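Local coordinates for iron Transport-associated domain protein (Bacillus anthracis, PDB 4H8Q) that binds heme as the fifth NEAT domain of IsdX2, an anthrax hemophore whose NEAT domains extract heme from methemoglobin, at residues A[53-58]-A[87-92]; A[62-67]-A[104-109]; A[99-104]-A[120-125]. The protein carries 1 engineered substitution. One frame throughout, in Å; residues are numbered along the deposited sequence.

Contact 1 of 3, residues A[53-58]-A[87-92]; sequences AMTLKN and TRVVEF
Met54 sets its CG opposite its backbone N (chi1 -178°) and bends at chi3 (-59°), while Phe92 holds CG between its backbone N and carbonyl carbon (chi1 54°); these choices bring methyl CE of Met54 to the ring edge of Phe92, 3.7 Å from CZ. This is an antiparallel strand pair in the closed beta barrel of a NEAT domain, and it illustrates how alternation along two strands separates an interior from an outer surface. The side chains of Met54, Leu56, Arg88 and Val90 lie on the buried face, those of Ala53, Thr55, Val89 and Glu91 on the more exposed one. Two hydrogen-bonded pairs join the backbones: Met54 N gives to Val90 O at 2.8 Å, and its carbonyl receives Val90 N; Leu56 and Arg88 repeat the exchange, with Arg88 N to Leu56 O the longer bond at 3.2 Å. On the outer face Ala53 CB rests 3.9 Å from Val89 CG1, and the other branch of that valine, CG2, meets OG1 of Thr55. Inside, Arg88 is extended from CG to NE, and its guanidinium is gripped by Ser59 OG at NH1 and by Ile62 O at NH2, which satisfy N-H groups of a buried cation and probably hold its plane. Leu56 CD1 sits over the centre of one guanidinium face, 3.8 Å from Arg88 CZ, and at an equal distance touches Val90 CG1.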
loop_
_atom_site.group_PDB
_atom_site.type_symbol
_atom_site.label_atom_id
_atom_site.label_comp_id
_atom_site.label_asym_id
_atom_site.label_seq_id
_atom_site.Cartn_x
_atom_site.Cartn_y
_atom_site.Cartn_z
ATOM N N ALA A 53 -5.160 -3.909 -4.500
ATOM C CA ALA A 53 -4.444 -3.188 -5.540
ATOM C C ALA A 53 -4.447 -1.715 -5.182
ATOM O O ALA A 53 -5.503 -1.089 -5.068
ATOM C CB ALA A 53 -5.098 -3.411 -6.900
ATOM N N MET A 54 -3.251 -1.169 -5.005
ATOM C CA MET A 54 -3.082 0.185 -4.486
ATOM C C MET A 54 -2.248 1.020 -5.445
ATOM O O MET A 54 -1.196 0.571 -5.902
ATOM C CB MET A 54 -2.357 0.117 -3.142
ATOM C CG MET A 54 -2.165 1.464 -2.487
ATOM S SD MET A 54 -1.426 1.267 -0.860
ATOM C CE MET A 54 -2.635 0.224 -0.059
ATOM N N THR A 55 -2.710 2.232 -5.738
ATOM C CA THR A 55 -1.964 3.158 -6.581
ATOM C C THR A 55 -0.975 3.991 -5.764
ATOM O O THR A 55 -1.346 4.616 -4.756
ATOM C CB THR A 55 -2.915 4.097 -7.347
ATOM O OG1 THR A 55 -3.759 3.314 -8.207
ATOM C CG2 THR A 55 -2.126 5.098 -8.181
ATOM N N LEU A 56 0.279 3.983 -6.204
ATOM C CA LEU A 56 1.323 4.827 -5.628
ATOM C C LEU A 56 1.533 6.044 -6.517
ATOM O O LEU A 56 1.682 5.913 -7.741
ATOM C CB LEU A 56 2.637 4.052 -5.539
ATOM C CG LEU A 56 2.636 2.766 -4.710
ATOM C CD1 LEU A 56 3.968 2.052 -4.791
ATOM C CD2 LEU A 56 2.306 3.084 -3.266
ATOM N N LYS A 57 1.538 7.222 -5.904
ATOM C CA LYS A 57 1.860 8.456 -6.611
ATOM C C LYS A 57 3.350 8.756 -6.479
ATOM O O LYS A 57 4.036 8.143 -5.668
ATOM C CB LYS A 57 1.013 9.603 -6.066
ATOM C CG LYS A 57 -0.479 9.394 -6.326
ATOM C CD LYS A 57 -1.351 9.861 -5.172
ATOM C CE LYS A 57 -1.396 11.358 -5.064
ATOM N NZ LYS A 57 -2.341 11.785 -3.989
ATOM N N ASN A 58 3.854 9.681 -7.292
ATOM C CA ASN A 58 5.295 9.923 -7.369
ATOM C C ASN A 58 6.083 8.625 -7.446
ATOM O O ASN A 58 7.071 8.427 -6.729
ATOM C CB ASN A 58 5.763 10.786 -6.196
ATOM C CG ASN A 58 5.313 12.224 -6.331
ATOM O OD1 ASN A 58 4.256 12.604 -5.831
ATOM N ND2 ASN A 58 6.097 13.020 -7.039
ATOM N N THR A 87 2.716 7.172 -11.915
ATOM C CA THR A 87 2.057 6.367 -10.892
ATOM C C THR A 87 2.264 4.901 -11.225
ATOM O O THR A 87 2.634 4.555 -12.349
ATOM C CB THR A 87 0.541 6.636 -10.826
ATOM O OG1 THR A 87 -0.055 6.300 -12.089
ATOM C CG2 THR A 87 0.249 8.095 -10.483
ATOM N N ARG A 88 2.050 4.031 -10.244
ATOM C CA ARG A 88 2.009 2.608 -10.534
ATOM C C ARG A 88 1.057 1.921 -9.573
ATOM O O ARG A 88 0.716 2.473 -8.535
ATOM C CB ARG A 88 3.392 1.976 -10.457
ATOM C CG ARG A 88 3.955 1.780 -9.047
ATOM C CD ARG A 88 5.334 1.170 -9.189
ATOM N NE ARG A 88 6.008 0.822 -7.937
ATOM C CZ ARG A 88 6.817 1.650 -7.271
ATOM N NH1 ARG A 88 6.998 2.893 -7.696
ATOM N NH2 ARG A 88 7.426 1.239 -6.170
ATOM N N VAL A 89 0.616 0.726 -9.944
ATOM C CA VAL A 89 -0.293 -0.029 -9.101
ATOM C C VAL A 89 0.427 -1.262 -8.577
ATOM O O VAL A 89 1.019 -2.031 -9.346
ATOM C CB VAL A 89 -1.569 -0.451 -9.875
ATOM C CG1 VAL A 89 -2.501 -1.261 -8.956
ATOM C CG2 VAL A 89 -2.282 0.773 -10.402
ATOM N N VAL A 90 0.392 -1.443 -7.259
ATOM C CA VAL A 90 1.006 -2.609 -6.631
ATOM C C VAL A 90 -0.081 -3.476 -6.011
ATOM O O VAL A 90 -1.142 -2.981 -5.614
ATOM C CB VAL A 90 2.084 -2.220 -5.578
ATOM C CG1 VAL A 90 3.219 -1.427 -6.239
ATOM C CG2 VAL A 90 1.465 -1.424 -4.430
ATOM N N GLU A 91 0.176 -4.773 -5.941
ATOM C CA GLU A 91 -0.828 -5.712 -5.458
ATOM C C GLU A 91 -0.230 -6.608 -4.393
ATOM O O GLU A 91 0.905 -7.067 -4.522
ATOM C CB GLU A 91 -1.316 -6.563 -6.626
ATOM C CG GLU A 91 -2.294 -7.648 -6.260
ATOM C CD GLU A 91 -2.588 -8.542 -7.453
ATOM O OE1 GLU A 91 -1.813 -9.502 -7.684
ATOM O OE2 GLU A 91 -3.579 -8.268 -8.166
ATOM N N PHE A 92 -0.990 -6.842 -3.333
ATOM C CA PHE A 92 -0.528 -7.672 -2.230
ATOM C C PHE A 92 -1.723 -8.257 -1.503
ATOM O O PHE A 92 -2.850 -7.781 -1.649
ATOM C CB PHE A 92 0.350 -6.868 -1.255
ATOM C CG PHE A 92 -0.307 -5.612 -0.733
ATOM C CD1 PHE A 92 -1.125 -5.658 0.382
ATOM C CD2 PHE A 92 -0.108 -4.391 -1.364
ATOM C CE1 PHE A 92 -1.726 -4.506 0.863
ATOM C CE2 PHE A 92 -0.704 -3.237 -0.888
ATOM C CZ PHE A 92 -1.519 -3.299 0.228
#

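Contact 2 of 3, residues A[62-67]-A[104-109]; sequences ITKFQT and KVKVDI. With HEM (protoporphyrin IX containing Fe), chain B.
Opposite Lys106, the antiparallel strand doubles up in a classic beta bulge, where Thr63 and Lys64 both face one residue and the register slips by one between the Ile62–Val107 and Lys64–Lys106 pairs. Thr63 N takes the main bond to Lys106 O at 2.8 Å, and Lys64 N adds a weak one to the same oxygen. The Thr63 hydroxyl also reaches the neighbouring strand: OG1, between the backbone N and the carbonyl carbon (chi1 57°), donates to Asp108 OD1 at 2.7 Å, nearly along the C-O axis. The same OD1 receives Lys106 NZ at 2.8 Å through its syn lone pair, and OD2 is hydrogen-bonded to His115. On this face Lys64 and Lys106 pack through their CB atoms, 3.6 Å apart. On the opposite face, that of Ile62, Val105 and Val107, the chemistry is apolar: Ile62 CG2 meets Val105 CG2, while CG1 of that valine touches heme CBC at 3.7 Å. Val107 CG2 reaches heme CAC at 3.6 Å, and Ile109 CD1 lies 3.5 Å from heme CBB. Strand 104-109 thus offers the vinyl-bearing side of the porphyrin a hydrocarbon wall, with Ile62 packed behind Val105; on the other face Asp108 pairs with Lys106, and Lys104 with Asp119.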
loop_
_atom_site.group_PDB
_atom_site.type_symbol
_atom_site.label_atom_id
_atom_site.label_comp_id
_atom_site.label_asym_id
_atom_site.label_seq_id
_atom_site.Cartn_x
_atom_site.Cartn_y
_atom_site.Cartn_z
ATOM N N ILE A 62 9.476 6.173 -5.288
ATOM C CA ILE A 62 9.274 5.038 -4.394
ATOM C C ILE A 62 9.969 3.832 -4.991
ATOM O O ILE A 62 9.480 3.231 -5.938
ATOM C CB ILE A 62 7.772 4.777 -4.152
ATOM C CG1 ILE A 62 7.096 6.050 -3.632
ATOM C CG2 ILE A 62 7.591 3.625 -3.177
ATOM C CD1 ILE A 62 5.577 5.971 -3.552
ATOM N N THR A 63 11.139 3.496 -4.461
ATOM C CA THR A 63 11.963 2.470 -5.096
ATOM C C THR A 63 11.681 1.049 -4.623
ATOM O O THR A 63 11.956 0.086 -5.344
ATOM C CB THR A 63 13.461 2.799 -5.007
ATOM O OG1 THR A 63 13.827 2.952 -3.638
ATOM C CG2 THR A 63 13.758 4.095 -5.745
ATOM N N LYS A 64 11.139 0.913 -3.419
ATOM C CA LYS A 64 10.743 -0.391 -2.903
ATOM C C LYS A 64 9.461 -0.262 -2.110
ATOM O O LYS A 64 9.239 0.741 -1.422
ATOM C CB LYS A 64 11.812 -0.980 -1.980
ATOM C CG LYS A 64 13.095 -1.410 -2.662
ATOM C CD LYS A 64 14.000 -2.137 -1.671
ATOM C CE LYS A 64 15.126 -2.870 -2.388
ATOM N NZ LYS A 64 16.094 -3.494 -1.434
ATOM N N PHE A 65 8.612 -1.280 -2.201
ATOM C CA PHE A 65 7.419 -1.334 -1.370
ATOM C C PHE A 65 7.123 -2.778 -0.994
ATOM O O PHE A 65 6.952 -3.628 -1.872
ATOM C CB PHE A 65 6.205 -0.712 -2.074
ATOM C CG PHE A 65 4.953 -0.784 -1.255
ATOM C CD1 PHE A 65 4.821 -0.008 -0.108
ATOM C CD2 PHE A 65 3.938 -1.660 -1.585
ATOM C CE1 PHE A 65 3.680 -0.079 0.669
ATOM C CE2 PHE A 65 2.785 -1.741 -0.809
ATOM C CZ PHE A 65 2.652 -0.945 0.312
ATOM N N GLN A 66 7.072 -3.057 0.307
ATOM C CA GLN A 66 6.901 -4.434 0.769
ATOM C C GLN A 66 5.793 -4.526 1.807
ATOM O O GLN A 66 5.533 -3.575 2.549
ATOM C CB GLN A 66 8.210 -4.950 1.370
ATOM C CG GLN A 66 9.379 -4.856 0.425
ATOM C CD GLN A 66 10.669 -5.335 1.049
ATOM O OE1 GLN A 66 10.800 -5.398 2.272
ATOM N NE2 GLN A 66 11.639 -5.665 0.206
ATOM N N THR A 67 5.129 -5.674 1.868
ATOM C CA THR A 67 4.156 -5.894 2.923
ATOM C C THR A 67 4.461 -7.207 3.627
ATOM O O THR A 67 5.142 -8.072 3.071
ATOM C CB THR A 67 2.710 -5.900 2.391
ATOM O OG1 THR A 67 2.534 -6.985 1.470
ATOM C CG2 THR A 67 2.396 -4.595 1.685
ATOM N N LYS A 104 6.804 -1.810 4.395
ATOM C CA LYS A 104 8.085 -1.122 4.368
ATOM C C LYS A 104 8.158 -0.374 3.057
ATOM O O LYS A 104 7.630 -0.829 2.035
ATOM C CB LYS A 104 9.234 -2.125 4.420
ATOM C CG LYS A 104 9.401 -2.804 5.774
ATOM C CD LYS A 104 10.407 -3.937 5.694
ATOM C CE LYS A 104 10.696 -4.510 7.075
ATOM N NZ LYS A 104 11.358 -3.490 7.950
ATOM N N VAL A 105 8.809 0.779 3.083
ATOM C CA VAL A 105 8.946 1.590 1.879
ATOM C C VAL A 105 10.369 2.138 1.795
ATOM O O VAL A 105 10.972 2.479 2.816
ATOM C CB VAL A 105 7.888 2.730 1.841
ATOM C CG1 VAL A 105 8.113 3.755 2.978
ATOM C CG2 VAL A 105 7.868 3.401 0.475
ATOM N N LYS A 106 10.919 2.180 0.582
ATOM C CA LYS A 106 12.191 2.844 0.338
ATOM C C LYS A 106 11.956 3.999 -0.620
ATOM O O LYS A 106 11.303 3.839 -1.645
ATOM C CB LYS A 106 13.231 1.880 -0.228
ATOM C CG LYS A 106 14.610 2.496 -0.415
ATOM C CD LYS A 106 15.621 1.421 -0.782
ATOM C CE LYS A 106 17.049 1.956 -0.800
ATOM N NZ LYS A 106 17.324 2.701 -2.053
ATOM N N VAL A 107 12.483 5.169 -0.276
ATOM C CA VAL A 107 12.267 6.375 -1.066
ATOM C C VAL A 107 13.612 6.948 -1.500
ATOM O O VAL A 107 14.553 7.025 -0.702
ATOM C CB VAL A 107 11.519 7.443 -0.248
ATOM C CG1 VAL A 107 11.168 8.645 -1.122
ATOM C CG2 VAL A 107 10.264 6.855 0.395
ATOM N N ASP A 108 13.710 7.321 -2.772
ATOM C CA ASP A 108 14.928 7.939 -3.297
ATOM C C ASP A 108 14.597 9.129 -4.169
ATOM O O ASP A 108 13.962 8.985 -5.218
ATOM C CB ASP A 108 15.771 6.943 -4.090
ATOM C CG ASP A 108 16.360 5.862 -3.221
ATOM O OD1 ASP A 108 15.823 4.731 -3.245
ATOM O OD2 ASP A 108 17.356 6.139 -2.508
ATOM N N ILE A 109 15.030 10.310 -3.729
ATOM C CA ILE A 109 14.872 11.515 -4.522
ATOM C C ILE A 109 16.260 12.106 -4.709
ATOM O O ILE A 109 16.758 12.829 -3.847
ATOM C CB ILE A 109 13.951 12.538 -3.845
ATOM C CG1 ILE A 109 12.674 11.858 -3.329
ATOM C CG2 ILE A 109 13.627 13.671 -4.816
ATOM C CD1 ILE A 109 11.732 12.775 -2.621
HETATM C CHA HEM B . 9.443 11.085 7.286
HETATM C CHB HEM B . 10.149 14.908 4.381
HETATM C CHC HEM B . 8.831 12.278 0.504
HETATM C CHD HEM B . 7.554 8.637 3.461
HETATM C C1A HEM B . 9.754 12.337 6.829
HETATM C C2A HEM B . 10.235 13.442 7.639
HETATM C C3A HEM B . 10.417 14.488 6.826
HETATM C C4A HEM B . 10.079 14.088 5.480
HETATM C CMA HEM B . 10.916 15.894 7.223
HETATM C CAA HEM B . 10.461 13.403 9.172
HETATM C CBA HEM B . 9.109 13.312 9.882
HETATM C CGA HEM B . 8.205 14.480 9.551
HETATM O O1A HEM B . 8.681 15.643 9.568
HETATM O O2A HEM B . 6.991 14.272 9.288
HETATM C C1B HEM B . 9.831 14.531 3.096
HETATM C C2B HEM B . 9.845 15.407 1.949
HETATM C C3B HEM B . 9.484 14.698 0.882
HETATM C C4B HEM B . 9.229 13.332 1.305
HETATM C CMB HEM B . 10.195 16.914 1.974
HETATM C CAB HEM B . 9.374 15.269 -0.549
HETATM C CBB HEM B . 8.881 14.517 -1.529
HETATM C C1C HEM B . 8.340 11.072 0.966
HETATM C C2C HEM B . 7.755 10.021 0.154
HETATM C C3C HEM B . 7.404 9.014 0.963
HETATM C C4C HEM B . 7.753 9.387 2.326
HETATM C CMC HEM B . 7.591 10.071 -1.386
HETATM C CAC HEM B . 6.745 7.687 0.533
HETATM C CBC HEM B . 6.599 6.711 1.429
HETATM C C1D HEM B . 7.961 8.975 4.730
HETATM C C2D HEM B . 7.800 8.108 5.868
HETATM C C3D HEM B . 8.378 8.858 7.051
HETATM C C4D HEM B . 8.844 10.114 6.520
HETATM C CMD HEM B . 7.164 6.711 5.887
HETATM C CAD HEM B . 8.459 8.367 8.508
HETATM C CBD HEM B . 7.414 9.082 9.352
HETATM C CGD HEM B . 6.024 8.853 8.830
HETATM O O1D HEM B . 5.615 7.675 8.607
HETATM O O2D HEM B . 5.307 9.872 8.655
HETATM N NA HEM B . 9.674 12.764 5.523
HETATM N NB HEM B . 9.449 13.269 2.669
HETATM N NC HEM B . 8.309 10.649 2.282
HETATM N ND HEM B . 8.583 10.154 5.147
HETATM FE FE HEM B . 9.219 11.626 3.881
#

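Contact 3 of 3, residues A[99-104]-A[120-125]; sequences AKLNAK and VQIQFD
Gln123 OE1 accepts a hydrogen bond from Lys100 NZ at 3.0 Å, the donor standing only a little out of the amide plane. Gln123 bends at chi2 (102°), turning its amide back over the aliphatic part of the lysine, and its OE1 lies 3.4 Å from Lys100 CG. The other end of that amide, NE2, gives to a water that also receives Phe124 N and donates to Ala99 O at 2.7 Å, so the water links Ala99 to Gln123 and Phe124 beside the direct Lys100–Gln123 bond. Farther along, Asn102 and Gln121 run side by side with their amides nearly perpendicular, joined by a weak bond from Gln121 NE2 to Asn102 OD1 at 3.1 Å. The stronger polar partners of these side chains and of Lys100 lie outside: Glu68 for Asn102, Lys26 and Asp25 for Gln121, Glu28 for Lys100. Beneath this polar face the backbones exchange pairs of bonds, Leu101 with Ile122 and Ala103 with Val120. The other face is apolar: Ala103 CB packs on Val120 CG2 at 3.9 Å, and Leu101 CD2 comes to the ring edge of Phe124, one face of which is covered by Ile122 CG2 of the same strand. Val120 also lines the heme pocket. As a beta hairpin, strands 101-109 and 114-125 are neighbours in a barrel that strand 62-69 continues beside the first and strand 14-24 beside the second.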
loop_
_atom_site.group_PDB
_atom_site.type_symbol
_atom_site.label_atom_id
_atom_site.label_comp_id
_atom_site.label_asym_id
_atom_site.label_seq_id
_atom_site.Cartn_x
_atom_site.Cartn_y
_atom_site.Cartn_z
ATOM N N ALA A 99 -7.340 -5.503 10.773
ATOM C CA ALA A 99 -6.057 -5.478 11.454
ATOM C C ALA A 99 -5.064 -4.615 10.681
ATOM O O ALA A 99 -5.145 -4.515 9.455
ATOM C CB ALA A 99 -5.516 -6.887 11.610
ATOM N N LYS A 100 -4.135 -3.998 11.400
ATOM C CA LYS A 100 -3.070 -3.234 10.762
ATOM C C LYS A 100 -2.169 -4.174 9.978
ATOM O O LYS A 100 -1.848 -5.279 10.431
ATOM C CB LYS A 100 -2.240 -2.473 11.806
ATOM C CG LYS A 100 -2.966 -1.301 12.468
ATOM C CD LYS A 100 -2.086 -0.659 13.537
ATOM C CE LYS A 100 -2.697 0.623 14.103
ATOM N NZ LYS A 100 -3.961 0.374 14.864
ATOM N N LEU A 101 -1.757 -3.732 8.797
ATOM C CA LEU A 101 -0.844 -4.509 7.974
ATOM C C LEU A 101 0.496 -3.799 7.968
ATOM O O LEU A 101 0.566 -2.615 7.646
ATOM C CB LEU A 101 -1.390 -4.617 6.550
ATOM C CG LEU A 101 -0.492 -5.314 5.525
ATOM C CD1 LEU A 101 -0.220 -6.783 5.903
ATOM C CD2 LEU A 101 -1.114 -5.220 4.144
ATOM N N ASN A 102 1.555 -4.502 8.360
ATOM C CA ASN A 102 2.887 -3.914 8.339
ATOM C C ASN A 102 3.432 -3.829 6.926
ATOM O O ASN A 102 3.275 -4.757 6.132
ATOM C CB ASN A 102 3.853 -4.719 9.200
ATOM C CG ASN A 102 3.517 -4.647 10.670
ATOM O OD1 ASN A 102 3.146 -3.588 11.185
ATOM N ND2 ASN A 102 3.644 -5.778 11.360
ATOM N N ALA A 103 4.084 -2.713 6.617
ATOM C CA ALA A 103 4.696 -2.538 5.309
ATOM C C ALA A 103 6.013 -1.792 5.456
ATOM O O ALA A 103 6.311 -1.233 6.516
ATOM C CB ALA A 103 3.757 -1.783 4.375
ATOM N N LYS A 104 6.804 -1.810 4.395
ATOM C CA LYS A 104 8.085 -1.122 4.368
ATOM C C LYS A 104 8.158 -0.374 3.057
ATOM O O LYS A 104 7.630 -0.829 2.035
ATOM C CB LYS A 104 9.234 -2.125 4.420
ATOM C CG LYS A 104 9.401 -2.804 5.774
ATOM C CD LYS A 104 10.407 -3.937 5.694
ATOM C CE LYS A 104 10.696 -4.510 7.075
ATOM N NZ LYS A 104 11.358 -3.490 7.950
ATOM N N VAL A 120 5.948 1.278 7.985
ATOM C CA VAL A 120 4.653 1.909 8.195
ATOM C C VAL A 120 3.608 0.828 8.422
ATOM O O VAL A 120 3.877 -0.365 8.212
ATOM C CB VAL A 120 4.209 2.727 6.967
ATOM C CG1 VAL A 120 5.138 3.894 6.732
ATOM C CG2 VAL A 120 4.164 1.823 5.723
ATOM N N GLN A 121 2.425 1.242 8.865
ATOM C CA GLN A 121 1.282 0.342 8.927
ATOM C C GLN A 121 0.162 0.834 8.029
ATOM O O GLN A 121 -0.082 2.033 7.920
ATOM C CB GLN A 121 0.754 0.195 10.356
ATOM C CG GLN A 121 1.588 -0.725 11.228
ATOM C CD GLN A 121 2.810 -0.037 11.776
ATOM O OE1 GLN A 121 2.695 0.982 12.457
ATOM N NE2 GLN A 121 3.989 -0.580 11.490
ATOM N N ILE A 122 -0.518 -0.100 7.376
ATOM C CA ILE A 122 -1.708 0.240 6.620
ATOM C C ILE A 122 -2.927 -0.164 7.434
ATOM O O ILE A 122 -3.020 -1.303 7.897
ATOM C CB ILE A 122 -1.731 -0.488 5.261
ATOM C CG1 ILE A 122 -0.547 -0.020 4.412
ATOM C CG2 ILE A 122 -3.048 -0.217 4.541
ATOM C CD1 ILE A 122 -0.237 -0.915 3.197
ATOM N N GLN A 123 -3.855 0.768 7.616
ATOM C CA GLN A 123 -5.115 0.457 8.284
ATOM C C GLN A 123 -6.259 0.651 7.310
ATOM O O GLN A 123 -6.511 1.762 6.856
ATOM C CB GLN A 123 -5.330 1.335 9.519
ATOM C CG GLN A 123 -6.592 0.976 10.290
ATOM C CD GLN A 123 -6.294 0.154 11.533
ATOM O OE1 GLN A 123 -5.786 0.679 12.527
ATOM N NE2 GLN A 123 -6.597 -1.141 11.481
ATOM N N PHE A 124 -6.933 -0.448 6.982
ATOM C CA PHE A 124 -8.118 -0.401 6.140
ATOM C C PHE A 124 -9.326 -0.071 6.999
ATOM O O PHE A 124 -9.340 -0.359 8.201
ATOM C CB PHE A 124 -8.334 -1.745 5.437
ATOM C CG PHE A 124 -7.162 -2.182 4.601
ATOM C CD1 PHE A 124 -6.233 -3.067 5.105
ATOM C CD2 PHE A 124 -6.996 -1.692 3.311
ATOM C CE1 PHE A 124 -5.145 -3.463 4.349
ATOM C CE2 PHE A 124 -5.911 -2.088 2.543
ATOM C CZ PHE A 124 -4.991 -2.976 3.065
ATOM N N ASP A 125 -10.336 0.538 6.383
ATOM C CA ASP A 125 -11.601 0.784 7.067
ATOM C C ASP A 125 -12.757 0.358 6.174
ATOM O O ASP A 125 -13.307 1.170 5.432
ATOM C CB ASP A 125 -11.734 2.258 7.456
ATOM C CG ASP A 125 -12.990 2.534 8.264
ATOM O OD1 ASP A 125 -13.788 1.597 8.464
ATOM O OD2 ASP A 125 -13.181 3.692 8.688
HETATM O O HOH W 1 -6.954 -2.571 8.782
#

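How the contacts relate
All three contacts are antiparallel strand pairs of one barrel, each with a largely apolar buried face, which in contact 1 also holds a guanidinium, and a more polar outer one. Strand 101-109 has 62-69 on one edge and 114-125 on the other, so contacts 2 and 3, which share Lys104, lie on its two edges; contact 1 stands farther round the sheet. Their buried sides converge: Phe92 CE1 of contact 1 is 3.4 Å from Leu101 CD2 of contact 3, and Phe65 of contact 2 packs on Val90 and on Ile122. Contact 2 helps satisfy the guanidinium through Ile62 O. It puts its salt bridge outward and its valines against heme, whereas the outer face of contact 3 carries amides, a lysine and a water.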